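PDB 2QSV: DUF1573 domain-containing protein from Porphyromonas gingivalis, which is of unknown function but may have cysteine-type peptidase activity, and is represented by its C-terminal part, two immunoglobulin-like beta-sandwich domains in tandem. Local coordinates for residues A164-T169 / T177-A182; Q36-S41 / V83-S88; I14-D19 / D107-L112. All blocks are in the same frame, centred on the assembly; numbering follows the deposited sequence.

The chain folds as two beta sandwiches in series, and the three contacts sample both and the connection between. Contact 2 joins strands 35-41 and 76-87 within the five-stranded sheet of the first sandwich. Contact 1 joins strands 162-166 and 176-183 in the four-stranded sheet of the second; its centre lies about 40 Å from that of contact 2, across the chain's centre. Contact 3 packs a loop of the first sandwich against the linker after strand 94-105, its centre about 25 Å from contact 1 and about 34 Å from contact 2. Its segments bracket contact 2 in sequence; contact 1 comes later. None touches another: contacts 1 and 2 pair strands inside different sandwiches, and contact 3 lies at their connection.

Contact 1. Residues A164-T169 / T177-A182; sequences AVPDRT and TLLRIA
Asp167 OD2 has two partners: Arg180 NH2 donates to it at 2.9 Å in a salt bridge, and a water donates to it at 2.7 Å while accepting from the backbone N of Leu178. Arg180 grips the carboxylate side-on, because its NE also reaches Asp167 OD1 at 3.1 Å with an N-H...O angle of 171°. OD1 lies in the guanidinium plane, yet the two flat groups are turned 49° apart, so the pair is twisted and NH2 meets the syn lone pair of OD2 from a tilted position. A bend at chi2 (-75°) folds the arginine back toward Asp167, and Leu178 CD1 lies over one guanidinium face, offset toward its rim. The salt bridge runs diagonally between Asp167, just past the end of strand 162-166, and Arg180 of strand 176-183, antiparallel neighbours in an Ig-like beta sandwich, the first of which forms one margin of a four-stranded sheet. Val165 and Arg180 exchange both backbone bonds, and Asp167 N extends the pattern to Leu178 O at 2.8 Å. Pro166 fits because it falls in a non-hydrogen-bonded pair with Leu179. On the inward face, Leu179 CD1 touches Ala164 CB at 4.0 Å and Pro166 CB at 4.2 Å, and Pro166 and Leu179 both meet Val155 of the facing sheet. At the turn, Arg168 N makes a weak bond to Thr177 OG1, 3.1 Å away.

Contact 2. Residues Q36-S41 / V83-S88; sequences QVAVVS and VLEVTS
Ala38 and Glu85 form the middle of the pairing, exchanging two straight backbone bonds: Ala38 N to Glu85 O at 3.0 Å and Glu85 N to Ala38 O at 2.9 Å. Gln36 and Thr87 form a second hydrogen-bonded pair beyond them. The non-hydrogen-bonded pairs Val37/Val86 and Val39/Leu84, one on each side of Ala38/Glu85 along the strands, send their side chains into the sandwich. Val37 CG2 lies 3.9 Å from Val86 CG2, and Val39 CG2 meets Leu84 CD2 at 3.7 Å; chi1 near 180° in Val37 and Val39 makes CG2 the branch that touches the partner. On the other face Thr87 OG1 comes to 3.2 Å from Gln36 CB. Val40 N makes a bent bond (142°) to Val83 O, and Val83 N bonds to Ser41 O. Val40 crosses Val83 obliquely, CG2 3.6 Å from Val83 CG1, and its CG1 reaches Glu85 CB. Farther out, Leu3 of the opposing sheet packs on Val37, Leu84 and Val86, while Phe53 of strand 52-55 flanks Val37. Arg51 bonds to Val39 O, and Leu84 and Val86 make backbone hydrogen bonds to Asp97 and Ala95 of strand 94-105. The chemistry implies a two-sided sheet, aliphatic toward the core, mixed on the outer face, where Gln36, Glu85 and Thr87 sit beside Ala38 and Val83.

Contact 3. Residues I14-D19 / D107-L112; sequences ISMPED and DNFPAL
Met16, modelled as selenomethionine, lays its side chain along the backbone of residues 107-110 and is the main link between a type I beta turn, Met16 to Asp19, and the linker leaving the first beta sandwich. That linker makes an inverse gamma turn centred on Asn108 and then a short 3-10 segment, 109-111, before the second sandwich begins. In Met16 a chi1 of -63° swings CG to the side away from the residue's own carbonyl, and the rest of the chain runs fully extended, with chi2 at 177° and chi3 at 173°. This straight shape carries the end of the side chain past Asp107 O, which lies 3.5 Å from Met16 CG and 3.5 Å from Met16 CE. The methyl then settles at the edge of the Phe109 ring, near its plane, 3.9 Å from Phe109 CD2, and is as close to CD of Pro110. It therefore meets rim atoms of the aromatic group rather than its pi surface; the ring instead has one face occupied by Asp107 CB, seated over its centre at 3.7 Å from the plane. Asn108 crosses the selenomethionine at about a right angle, its OD1 4.0 Å from Met16 SE. No hydrogen bond joins the two segments, so the contact rests on van der Waals packing at the surface. The Asp107 carboxylate takes no part in the contact; its OD2 bonds to His153 NE2 of strand 150-157, and Phe109 also touches Pro210. The turn is fixed from within: Asp19 N bonds to Met16 O, and Met16 N donates to Asp19 OD2 at 3.0 Å, arriving from above the carboxylate plane.

Contact 1. Residues A164-T169 / T177-A182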
loop_
_atom_site.group_PDB
_atom_site.type_symbol
_atom_site.label_atom_id
_atom_site.label_comp_id
_atom_site.label_asym_id
_atom_site.label_seq_id
_atom_site.Cartn_x
_atom_site.Cartn_y
_atom_site.Cartn_z
ATOM N N ALA A 164 10.776 -4.360 -7.713
ATOM C CA ALA A 164 10.454 -5.760 -8.075
ATOM C C ALA A 164 9.400 -5.766 -9.152
ATOM O O ALA A 164 8.293 -5.251 -8.943
ATOM C CB ALA A 164 9.996 -6.572 -6.844
ATOM N N VAL A 165 9.750 -6.363 -10.309
ATOM C CA VAL A 165 8.870 -6.428 -11.469
ATOM C C VAL A 165 8.797 -7.873 -12.004
ATOM O O VAL A 165 9.819 -8.452 -12.305
ATOM C CB VAL A 165 9.381 -5.521 -12.598
ATOM C CG1 VAL A 165 8.280 -5.396 -13.725
ATOM C CG2 VAL A 165 9.758 -4.138 -12.047
ATOM N N PRO A 166 7.578 -8.458 -12.099
ATOM C CA PRO A 166 7.537 -9.828 -12.645
ATOM C C PRO A 166 7.615 -9.803 -14.195
ATOM O O PRO A 166 7.121 -8.865 -14.817
ATOM C CB PRO A 166 6.183 -10.354 -12.149
ATOM C CG PRO A 166 5.289 -9.100 -12.198
ATOM C CD PRO A 166 6.229 -7.960 -11.744
ATOM N N ASP A 167 8.234 -10.819 -14.806
ATOM C CA ASP A 167 8.298 -10.868 -16.295
ATOM C C ASP A 167 6.893 -11.033 -16.887
ATOM O O ASP A 167 6.584 -10.429 -17.888
ATOM C CB ASP A 167 9.185 -11.995 -16.764
ATOM C CG ASP A 167 10.648 -11.652 -16.701
ATOM O OD1 ASP A 167 10.965 -10.473 -16.417
ATOM O OD2 ASP A 167 11.487 -12.569 -16.959
ATOM N N ARG A 168 6.025 -11.807 -16.224
ATOM C CA ARG A 168 4.647 -12.010 -16.647
ATOM C C ARG A 168 3.736 -11.849 -15.465
ATOM O O ARG A 168 4.159 -12.074 -14.320
ATOM C CB ARG A 168 4.454 -13.481 -17.093
ATOM C CG ARG A 168 5.041 -13.806 -18.425
ATOM C CD ARG A 168 4.666 -15.296 -18.826
ATOM N NE ARG A 168 3.234 -15.412 -18.993
ATOM C CZ ARG A 168 2.564 -14.965 -20.051
ATOM N NH1 ARG A 168 3.216 -14.382 -21.045
ATOM N NH2 ARG A 168 1.244 -15.122 -20.123
ATOM N N THR A 169 2.475 -11.534 -15.724
ATOM C CA THR A 169 1.493 -11.421 -14.645
ATOM C C THR A 169 0.429 -12.495 -14.719
ATOM O O THR A 169 -0.502 -12.503 -13.892
ATOM C CB THR A 169 0.772 -10.052 -14.581
ATOM O OG1 THR A 169 0.142 -9.801 -15.836
ATOM C CG2 THR A 169 1.719 -8.907 -14.241
ATOM N N THR A 177 7.470 -17.777 -13.723
ATOM C CA THR A 177 7.967 -16.512 -14.263
ATOM C C THR A 177 9.068 -16.012 -13.310
ATOM O O THR A 177 9.165 -16.468 -12.171
ATOM C CB THR A 177 6.837 -15.485 -14.523
ATOM O OG1 THR A 177 7.335 -14.437 -15.336
ATOM C CG2 THR A 177 6.229 -14.839 -13.214
ATOM N N LEU A 178 9.919 -15.122 -13.777
ATOM C CA LEU A 178 10.904 -14.515 -12.868
ATOM C C LEU A 178 10.371 -13.190 -12.335
ATOM O O LEU A 178 9.777 -12.398 -13.075
ATOM C CB LEU A 178 12.230 -14.297 -13.607
ATOM C CG LEU A 178 12.961 -15.597 -13.872
ATOM C CD1 LEU A 178 14.270 -15.345 -14.583
ATOM C CD2 LEU A 178 13.198 -16.288 -12.567
ATOM N N LEU A 179 10.536 -13.009 -11.030
ATOM C CA LEU A 179 10.393 -11.704 -10.365
ATOM C C LEU A 179 11.749 -11.058 -10.368
ATOM O O LEU A 179 12.672 -11.577 -9.776
ATOM C CB LEU A 179 9.894 -11.891 -8.924
ATOM C CG LEU A 179 9.588 -10.611 -8.109
ATOM C CD1 LEU A 179 8.481 -9.792 -8.738
ATOM C CD2 LEU A 179 9.227 -11.057 -6.693
ATOM N N ARG A 180 11.929 -9.960 -11.096
ATOM C CA ARG A 180 13.274 -9.382 -11.150
ATOM C C ARG A 180 13.371 -8.322 -10.042
ATOM O O ARG A 180 12.639 -7.387 -10.061
ATOM C CB ARG A 180 13.524 -8.648 -12.470
ATOM C CG ARG A 180 13.143 -9.449 -13.718
ATOM C CD ARG A 180 14.097 -10.487 -14.001
ATOM N NE ARG A 180 13.830 -11.091 -15.322
ATOM C CZ ARG A 180 14.701 -11.885 -15.938
ATOM N NH1 ARG A 180 15.870 -12.101 -15.361
ATOM N NH2 ARG A 180 14.414 -12.467 -17.106
ATOM N N ILE A 181 14.332 -8.472 -9.150
ATOM C CA ILE A 181 14.491 -7.624 -7.970
ATOM C C ILE A 181 15.807 -6.842 -8.157
ATOM O O ILE A 181 16.793 -7.360 -8.699
ATOM C CB ILE A 181 14.506 -8.511 -6.705
ATOM C CG1 ILE A 181 13.127 -9.169 -6.560
ATOM C CG2 ILE A 181 14.928 -7.724 -5.401
ATOM C CD1 ILE A 181 13.138 -10.447 -5.746
ATOM N N ALA A 182 15.789 -5.563 -7.786
ATOM C CA ALA A 182 17.026 -4.764 -7.740
ATOM C C ALA A 182 17.078 -3.918 -6.447
ATOM O O ALA A 182 16.047 -3.346 -6.037
ATOM C CB ALA A 182 17.169 -3.890 -8.996
HETATM O O HOH W 1 10.626 -15.138 -16.788
#

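Contact 2. Residues Q36-S41 / V83-S88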
loop_
_atom_site.group_PDB
_atom_site.type_symbol
_atom_site.label_atom_id
_atom_site.label_comp_id
_atom_site.label_asym_id
_atom_site.label_seq_id
_atom_site.Cartn_x
_atom_site.Cartn_y
_atom_site.Cartn_z
ATOM N N GLN A 36 -9.683 26.194 9.672
ATOM C CA GLN A 36 -10.738 25.730 8.797
ATOM C C GLN A 36 -10.197 24.579 7.945
ATOM O O GLN A 36 -9.178 24.723 7.252
ATOM C CB GLN A 36 -11.235 26.856 7.910
ATOM C CG GLN A 36 -12.542 26.512 7.227
ATOM C CD GLN A 36 -13.720 26.589 8.182
ATOM O OE1 GLN A 36 -14.734 25.898 8.010
ATOM N NE2 GLN A 36 -13.594 27.443 9.195
ATOM N N VAL A 37 -10.867 23.432 8.027
ATOM C CA VAL A 37 -10.373 22.194 7.399
ATOM C C VAL A 37 -11.350 21.659 6.365
ATOM O O VAL A 37 -12.532 21.482 6.645
ATOM C CB VAL A 37 -10.040 21.097 8.433
ATOM C CG1 VAL A 37 -9.403 19.882 7.739
ATOM C CG2 VAL A 37 -9.098 21.631 9.494
ATOM N N ALA A 38 -10.842 21.431 5.158
ATOM C CA ALA A 38 -11.607 20.761 4.133
ATOM C C ALA A 38 -10.847 19.513 3.670
ATOM O O ALA A 38 -9.649 19.555 3.408
ATOM C CB ALA A 38 -11.894 21.702 2.977
ATOM N N VAL A 39 -11.560 18.396 3.625
ATOM C CA VAL A 39 -11.094 17.183 2.971
ATOM C C VAL A 39 -11.409 17.381 1.490
ATOM O O VAL A 39 -12.537 17.183 1.041
ATOM C CB VAL A 39 -11.812 15.925 3.523
ATOM C CG1 VAL A 39 -11.281 14.662 2.848
ATOM C CG2 VAL A 39 -11.644 15.827 5.046
ATOM N N VAL A 40 -10.403 17.793 0.732
ATOM C CA VAL A 40 -10.627 18.199 -0.663
ATOM C C VAL A 40 -10.633 17.039 -1.683
ATOM O O VAL A 40 -11.160 17.182 -2.786
ATOM C CB VAL A 40 -9.665 19.357 -1.095
ATOM C CG1 VAL A 40 -9.983 20.637 -0.302
ATOM C CG2 VAL A 40 -8.224 18.982 -0.887
ATOM N N SER A 41 -10.053 15.901 -1.313
ATOM C CA SER A 41 -10.079 14.718 -2.172
ATOM C C SER A 41 -10.093 13.462 -1.299
ATOM O O SER A 41 -9.366 13.396 -0.322
ATOM C CB SER A 41 -8.866 14.714 -3.105
ATOM O OG SER A 41 -9.008 13.759 -4.136
ATOM N N VAL A 83 -6.771 14.031 0.827
ATOM C CA VAL A 83 -6.126 15.355 0.734
ATOM C C VAL A 83 -6.753 16.367 1.707
ATOM O O VAL A 83 -7.947 16.662 1.647
ATOM C CB VAL A 83 -6.056 15.889 -0.728
ATOM C CG1 VAL A 83 -5.168 17.161 -0.796
ATOM C CG2 VAL A 83 -5.490 14.803 -1.654
ATOM N N LEU A 84 -5.919 16.886 2.603
ATOM C CA LEU A 84 -6.371 17.853 3.615
ATOM C C LEU A 84 -5.903 19.283 3.352
ATOM O O LEU A 84 -4.712 19.558 3.317
ATOM C CB LEU A 84 -5.916 17.416 5.009
ATOM C CG LEU A 84 -6.423 16.027 5.401
ATOM C CD1 LEU A 84 -5.762 15.635 6.701
ATOM C CD2 LEU A 84 -7.953 15.970 5.491
ATOM N N GLU A 85 -6.868 20.171 3.168
ATOM C CA GLU A 85 -6.594 21.590 2.962
ATOM C C GLU A 85 -6.937 22.398 4.214
ATOM O O GLU A 85 -8.088 22.459 4.643
ATOM C CB GLU A 85 -7.369 22.130 1.768
ATOM C CG GLU A 85 -7.183 23.622 1.570
ATOM C CD GLU A 85 -8.178 24.183 0.587
ATOM O OE1 GLU A 85 -7.832 24.249 -0.620
ATOM O OE2 GLU A 85 -9.316 24.524 1.026
ATOM N N VAL A 86 -5.917 23.016 4.787
ATOM C CA VAL A 86 -6.060 23.769 6.025
ATOM C C VAL A 86 -5.914 25.282 5.791
ATOM O O VAL A 86 -4.936 25.735 5.163
ATOM C CB VAL A 86 -5.029 23.256 7.026
ATOM C CG1 VAL A 86 -4.583 24.339 7.969
ATOM C CG2 VAL A 86 -5.611 22.062 7.759
ATOM N N THR A 87 -6.897 26.051 6.270
ATOM C CA THR A 87 -6.845 27.516 6.217
ATOM C C THR A 87 -7.049 28.132 7.600
ATOM O O THR A 87 -8.075 27.911 8.245
ATOM C CB THR A 87 -7.858 28.118 5.216
ATOM O OG1 THR A 87 -9.186 28.075 5.756
ATOM C CG2 THR A 87 -7.824 27.373 3.900
ATOM N N SER A 88 -6.041 28.888 8.040
ATOM C CA SER A 88 -6.045 29.614 9.321
ATOM C C SER A 88 -6.645 31.011 9.122
ATOM O O SER A 88 -5.963 31.898 8.600
ATOM C CB SER A 88 -4.601 29.713 9.863
ATOM O OG SER A 88 -4.419 30.840 10.708
#

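Contact 3. Residues I14-D19 / D107-L112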
loop_
_atom_site.group_PDB
_atom_site.type_symbol
_atom_site.label_atom_id
_atom_site.label_comp_id
_atom_site.label_asym_id
_atom_site.label_seq_id
_atom_site.Cartn_x
_atom_site.Cartn_y
_atom_site.Cartn_z
ATOM N N ILE A 14 -6.893 -6.613 4.487
ATOM C CA ILE A 14 -7.174 -7.421 3.281
ATOM C C ILE A 14 -8.678 -7.548 3.143
ATOM O O ILE A 14 -9.372 -7.956 4.092
ATOM C CB ILE A 14 -6.613 -8.825 3.390
ATOM C CG1 ILE A 14 -5.115 -8.755 3.707
ATOM C CG2 ILE A 14 -6.894 -9.632 2.076
ATOM C CD1 ILE A 14 -4.590 -9.968 4.436
ATOM N N SER A 15 -9.188 -7.158 1.980
ATOM C CA SER A 15 -10.633 -7.086 1.764
ATOM C C SER A 15 -11.056 -7.629 0.426
ATOM O O SER A 15 -10.329 -7.480 -0.573
ATOM C CB SER A 15 -11.101 -5.624 1.779
ATOM O OG SER A 15 -10.824 -4.993 3.005
HETATM N N MSE A 16 -12.261 -8.201 0.415
HETATM C CA MSE A 16 -12.974 -8.530 -0.819
HETATM C C MSE A 16 -13.934 -7.391 -1.203
HETATM O O MSE A 16 -14.254 -6.540 -0.359
HETATM C CB MSE A 16 -13.711 -9.840 -0.656
HETATM C CG MSE A 16 -12.777 -10.994 -0.418
HETATM SE SE MSE A 16 -13.829 -12.592 -0.120
HETATM C CE MSE A 16 -12.403 -13.889 -0.091
ATOM N N PRO A 17 -14.362 -7.335 -2.487
ATOM C CA PRO A 17 -15.125 -6.153 -2.910
ATOM C C PRO A 17 -16.347 -5.821 -2.071
ATOM O O PRO A 17 -16.716 -4.659 -2.002
ATOM C CB PRO A 17 -15.566 -6.506 -4.328
ATOM C CG PRO A 17 -14.504 -7.422 -4.818
ATOM C CD PRO A 17 -14.121 -8.265 -3.609
ATOM N N GLU A 18 -16.975 -6.822 -1.455
ATOM C CA GLU A 18 -18.182 -6.601 -0.654
ATOM C C GLU A 18 -17.920 -6.337 0.829
ATOM O O GLU A 18 -18.859 -6.042 1.589
ATOM C CB GLU A 18 -19.147 -7.785 -0.786
ATOM C CG GLU A 18 -19.804 -7.910 -2.166
ATOM C CD GLU A 18 -20.809 -6.774 -2.491
ATOM O OE1 GLU A 18 -20.649 -5.627 -1.983
ATOM O OE2 GLU A 18 -21.767 -7.027 -3.279
ATOM N N ASP A 19 -16.664 -6.456 1.251
ATOM C CA ASP A 19 -16.312 -6.155 2.635
ATOM C C ASP A 19 -16.655 -4.726 3.047
ATOM O O ASP A 19 -16.603 -3.792 2.255
ATOM C CB ASP A 19 -14.849 -6.494 2.929
ATOM C CG ASP A 19 -14.633 -7.979 3.062
ATOM O OD1 ASP A 19 -15.642 -8.703 3.112
ATOM O OD2 ASP A 19 -13.496 -8.460 3.108
ATOM N N ASP A 107 -9.468 -11.120 -4.643
ATOM C CA ASP A 107 -10.601 -11.789 -5.302
ATOM C C ASP A 107 -11.721 -12.247 -4.372
ATOM O O ASP A 107 -11.505 -12.622 -3.204
ATOM C CB ASP A 107 -10.115 -13.005 -6.096
ATOM C CG ASP A 107 -9.242 -12.608 -7.289
ATOM O OD1 ASP A 107 -9.811 -12.139 -8.295
ATOM O OD2 ASP A 107 -7.990 -12.725 -7.215
ATOM N N ASN A 108 -12.933 -12.248 -4.916
ATOM C CA ASN A 108 -14.027 -12.975 -4.265
ATOM C C ASN A 108 -13.910 -14.485 -4.495
ATOM O O ASN A 108 -14.530 -15.046 -5.422
ATOM C CB ASN A 108 -15.387 -12.409 -4.712
ATOM C CG ASN A 108 -16.564 -13.052 -3.980
ATOM O OD1 ASN A 108 -16.410 -13.713 -2.953
ATOM N ND2 ASN A 108 -17.743 -12.896 -4.551
ATOM N N PHE A 109 -13.129 -15.139 -3.628
ATOM C CA PHE A 109 -12.736 -16.518 -3.828
ATOM C C PHE A 109 -13.877 -17.537 -3.737
ATOM O O PHE A 109 -13.816 -18.534 -4.449
ATOM C CB PHE A 109 -11.557 -16.947 -2.924
ATOM C CG PHE A 109 -10.240 -16.318 -3.292
ATOM C CD1 PHE A 109 -9.541 -16.713 -4.459
ATOM C CD2 PHE A 109 -9.682 -15.327 -2.479
ATOM C CE1 PHE A 109 -8.334 -16.127 -4.819
ATOM C CE2 PHE A 109 -8.478 -14.709 -2.826
ATOM C CZ PHE A 109 -7.779 -15.122 -3.984
ATOM N N PRO A 110 -14.884 -17.331 -2.829
ATOM C CA PRO A 110 -16.049 -18.269 -2.840
ATOM C C PRO A 110 -16.834 -18.301 -4.156
ATOM O O PRO A 110 -17.457 -19.323 -4.465
ATOM C CB PRO A 110 -16.935 -17.780 -1.672
ATOM C CG PRO A 110 -15.948 -17.023 -0.742
ATOM C CD PRO A 110 -15.000 -16.339 -1.730
ATOM N N ALA A 111 -16.777 -17.218 -4.924
ATOM C CA ALA A 111 -17.279 -17.204 -6.290
ATOM C C ALA A 111 -16.334 -17.779 -7.371
ATOM O O ALA A 111 -16.698 -17.781 -8.536
ATOM C CB ALA A 111 -17.693 -15.790 -6.673
ATOM N N LEU A 112 -15.134 -18.250 -7.025
ATOM C CA LEU A 112 -14.197 -18.794 -8.045
ATOM C C LEU A 112 -13.993 -20.291 -7.870
ATOM O O LEU A 112 -13.936 -20.786 -6.744
ATOM C CB LEU A 112 -12.844 -18.070 -8.015
ATOM C CG LEU A 112 -12.822 -16.562 -8.243
ATOM C CD1 LEU A 112 -11.443 -15.946 -7.928
ATOM C CD2 LEU A 112 -13.277 -16.224 -9.690
#